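Local coordinates for protein hydrogenase maturation factor (PDB 3VTI) that probably accepts a carbamoyl group from HypF and dehydrates it, at the expense of ATP, to a nitrile during [NiFe]-hydrogenase maturation, at residues Arg202-Tyr210 with Gly297-Pro305. Sequence-based numbering, arbitrary orientation.
Sequences RGGVAEVLY and GTSRIVDRP
Tyr210 reaches from helix 204-216 across to the chain that leaves edge strand 299-301, and its hydroxyl donates a hydrogen bond to Val302 O. This is the C-terminal domain of a PurM/AIR synthase-like fold, with the last modelled residues running across the first turn of the helix. The OH to Val302 O distance of 2.3 Å is doubtful at this resolution, but the acceptor sits at the ring edge, in its plane. Arg304 brings NE over one face of the same ring. Its guanidinium turns its edge to the ring, the planes 82° apart, with Tyr210 CD1 in the guanidinium plane 3.7 Å from Arg304 NH2, so the two groups do not stack. The chain of Arg304 starts extended and bends at CG-CD (chi3 -92°), which brings NE over the ring.

On its way there Arg304 passes Glu207, whose OE1 is 3.7 Å from Arg304 CG. OE1 and NE of Arg304 are 4.4 Å apart, and the oxygen lies well out of the guanidinium plane; the attraction is one of charges, with no N-H aimed at it. Glu207 OE2 lies close to Glu211 OE2, so the positive charge of Arg304 beside OE1 may offset part of the like-charge repulsion. One turn earlier on the helix than Tyr210, Ala206 CB meets Val302 CG1 at 4.0 Å and Pro305 CD at 4.1 Å.

Further out, Val302 lies on Val290 and Ile292 of strand 290-293, while His246 touches both Ala206 and Pro305. Ile301 hydrogen-bonds through its backbone to the chain of another protein. At the other end of the contact, Pro305 CG lies 3.5 Å from Gly203 O.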
loop_
_atom_site.group_PDB
_atom_site.type_symbol
_atom_site.label_atom_id
_atom_site.label_comp_id
_atom_site.label_asym_id
_atom_site.label_seq_id
_atom_site.Cartn_x
_atom_site.Cartn_y
_atom_site.Cartn_z
ATOM N N ARG C 202 3.859 11.928 -12.380
ATOM C CA ARG C 202 2.938 12.695 -11.537
ATOM C C ARG C 202 3.000 14.213 -11.753
ATOM O O ARG C 202 3.950 14.869 -11.308
ATOM C CB ARG C 202 3.172 12.377 -10.052
ATOM C CG ARG C 202 2.239 13.151 -9.096
ATOM C CD ARG C 202 1.056 12.284 -8.600
ATOM N NE ARG C 202 0.096 13.039 -7.773
ATOM C CZ ARG C 202 0.361 13.594 -6.583
ATOM N NH1 ARG C 202 1.581 13.519 -6.045
ATOM N NH2 ARG C 202 -0.597 14.251 -5.930
ATOM N N GLY C 203 1.978 14.760 -12.411
ATOM C CA GLY C 203 1.906 16.196 -12.694
ATOM C C GLY C 203 2.196 16.543 -14.146
ATOM O O GLY C 203 2.128 17.702 -14.539
ATOM N N GLY C 204 2.543 15.534 -14.941
ATOM C CA GLY C 204 2.797 15.703 -16.376
ATOM C C GLY C 204 3.972 16.576 -16.782
ATOM O O GLY C 204 4.894 16.822 -16.003
ATOM N N VAL C 205 3.927 17.036 -18.025
ATOM C CA VAL C 205 4.983 17.864 -18.609
ATOM C C VAL C 205 5.115 19.199 -17.877
ATOM O O VAL C 205 6.229 19.655 -17.596
ATOM C CB VAL C 205 4.740 18.089 -20.120
ATOM C CG1 VAL C 205 5.746 19.083 -20.706
ATOM C CG2 VAL C 205 4.791 16.756 -20.874
ATOM N N ALA C 206 3.973 19.802 -17.542
ATOM C CA ALA C 206 3.933 21.078 -16.824
ATOM C C ALA C 206 4.843 21.074 -15.595
ATOM O O ALA C 206 5.661 21.980 -15.416
ATOM C CB ALA C 206 2.504 21.423 -16.437
ATOM N N GLU C 207 4.706 20.030 -14.778
ATOM C CA GLU C 207 5.416 19.914 -13.508
ATOM C C GLU C 207 6.925 19.782 -13.707
ATOM O O GLU C 207 7.699 20.444 -13.014
ATOM C CB GLU C 207 4.845 18.755 -12.694
ATOM C CG GLU C 207 5.423 18.579 -11.299
ATOM C CD GLU C 207 5.141 19.747 -10.368
ATOM O OE1 GLU C 207 4.033 20.344 -10.416
ATOM O OE2 GLU C 207 6.043 20.071 -9.568
ATOM N N VAL C 208 7.329 18.950 -14.664
ATOM C CA VAL C 208 8.725 18.835 -15.058
ATOM C C VAL C 208 9.340 20.206 -15.414
ATOM O O VAL C 208 10.404 20.563 -14.900
ATOM C CB VAL C 208 8.895 17.841 -16.250
ATOM C CG1 VAL C 208 10.288 17.984 -16.908
ATOM C CG2 VAL C 208 8.643 16.407 -15.810
ATOM N N LEU C 209 8.670 20.971 -16.277
ATOM C CA LEU C 209 9.191 22.259 -16.722
ATOM C C LEU C 209 9.405 23.191 -15.534
ATOM O O LEU C 209 10.422 23.878 -15.460
ATOM C CB LEU C 209 8.277 22.907 -17.774
ATOM C CG LEU C 209 7.981 22.154 -19.087
ATOM C CD1 LEU C 209 6.980 22.918 -19.946
ATOM C CD2 LEU C 209 9.244 21.827 -19.900
ATOM N N TYR C 210 8.452 23.193 -14.604
ATOM C CA TYR C 210 8.547 23.982 -13.377
ATOM C C TYR C 210 9.693 23.518 -12.491
ATOM O O TYR C 210 10.348 24.337 -11.843
ATOM C CB TYR C 210 7.234 23.935 -12.589
ATOM C CG TYR C 210 6.273 25.042 -12.952
ATOM C CD1 TYR C 210 6.380 26.305 -12.369
ATOM C CD2 TYR C 210 5.267 24.836 -13.885
ATOM C CE1 TYR C 210 5.504 27.332 -12.701
ATOM C CE2 TYR C 210 4.380 25.860 -14.226
ATOM C CZ TYR C 210 4.503 27.102 -13.631
ATOM O OH TYR C 210 3.631 28.114 -13.973
ATOM N N GLY C 297 1.575 34.047 -31.830
ATOM C CA GLY C 297 2.438 34.650 -30.814
ATOM C C GLY C 297 1.710 35.212 -29.605
ATOM O O GLY C 297 2.010 36.322 -29.161
ATOM N N THR C 298 0.760 34.442 -29.073
ATOM C CA THR C 298 0.015 34.830 -27.877
ATOM C C THR C 298 0.524 34.050 -26.672
ATOM O O THR C 298 0.205 32.877 -26.487
ATOM C CB THR C 298 -1.497 34.619 -28.058
ATOM O OG1 THR C 298 -1.939 35.363 -29.196
ATOM C CG2 THR C 298 -2.271 35.075 -26.822
ATOM N N SER C 299 1.321 34.725 -25.856
ATOM C CA SER C 299 1.977 34.099 -24.721
ATOM C C SER C 299 1.079 34.078 -23.478
ATOM O O SER C 299 0.349 35.035 -23.209
ATOM C CB SER C 299 3.285 34.834 -24.429
ATOM O OG SER C 299 4.137 34.059 -23.611
ATOM N N ARG C 300 1.123 32.970 -22.741
ATOM C CA ARG C 300 0.478 32.867 -21.430
ATOM C C ARG C 300 1.250 31.901 -20.530
ATOM O O ARG C 300 1.914 30.983 -21.019
ATOM C CB ARG C 300 -0.997 32.451 -21.548
ATOM C CG ARG C 300 -1.217 31.088 -22.181
ATOM C CD ARG C 300 -2.634 30.581 -21.973
ATOM N NE ARG C 300 -2.728 29.156 -22.295
ATOM C CZ ARG C 300 -2.657 28.171 -21.400
ATOM N NH1 ARG C 300 -2.502 28.441 -20.105
ATOM N NH2 ARG C 300 -2.748 26.906 -21.801
ATOM N N ILE C 301 1.176 32.124 -19.219
ATOM C CA ILE C 301 1.849 31.257 -18.250
ATOM C C ILE C 301 1.184 29.886 -18.195
ATOM O O ILE C 301 -0.041 29.767 -18.298
ATOM C CB ILE C 301 1.919 31.877 -16.815
ATOM C CG1 ILE C 301 0.523 32.184 -16.251
ATOM C CG2 ILE C 301 2.796 33.125 -16.796
ATOM C CD1 ILE C 301 -0.008 31.140 -15.269
ATOM N N VAL C 302 2.003 28.852 -18.058
ATOM C CA VAL C 302 1.498 27.509 -17.853
ATOM C C VAL C 302 1.111 27.396 -16.386
ATOM O O VAL C 302 1.905 27.722 -15.507
ATOM C CB VAL C 302 2.556 26.449 -18.224
ATOM C CG1 VAL C 302 2.037 25.046 -17.944
ATOM C CG2 VAL C 302 2.966 26.597 -19.693
ATOM N N ASP C 303 -0.120 26.964 -16.129
ATOM C CA ASP C 303 -0.613 26.804 -14.764
ATOM C C ASP C 303 -0.067 25.526 -14.138
ATOM O O ASP C 303 0.124 24.525 -14.832
ATOM C CB ASP C 303 -2.144 26.808 -14.748
ATOM C CG ASP C 303 -2.730 28.143 -15.208
ATOM O OD1 ASP C 303 -2.606 29.147 -14.471
ATOM O OD2 ASP C 303 -3.316 28.191 -16.311
ATOM N N ARG C 304 0.198 25.569 -12.833
ATOM C CA ARG C 304 0.711 24.401 -12.115
ATOM C C ARG C 304 -0.414 23.483 -11.595
ATOM O O ARG C 304 -1.365 23.970 -10.981
ATOM C CB ARG C 304 1.645 24.833 -10.978
ATOM C CG ARG C 304 2.487 23.693 -10.417
ATOM C CD ARG C 304 3.221 24.077 -9.147
ATOM N NE ARG C 304 4.569 24.583 -9.414
ATOM C CZ ARG C 304 5.564 24.585 -8.523
ATOM N NH1 ARG C 304 5.370 24.105 -7.296
ATOM N NH2 ARG C 304 6.757 25.068 -8.857
ATOM N N PRO C 305 -0.310 22.156 -11.851
ATOM C CA PRO C 305 -1.291 21.138 -11.400
ATOM C C PRO C 305 -1.613 21.182 -9.896
ATOM O O PRO C 305 -2.760 21.399 -9.483
ATOM C CB PRO C 305 -0.606 19.803 -11.743
ATOM C CG PRO C 305 0.325 20.118 -12.859
ATOM C CD PRO C 305 0.746 21.562 -12.699
#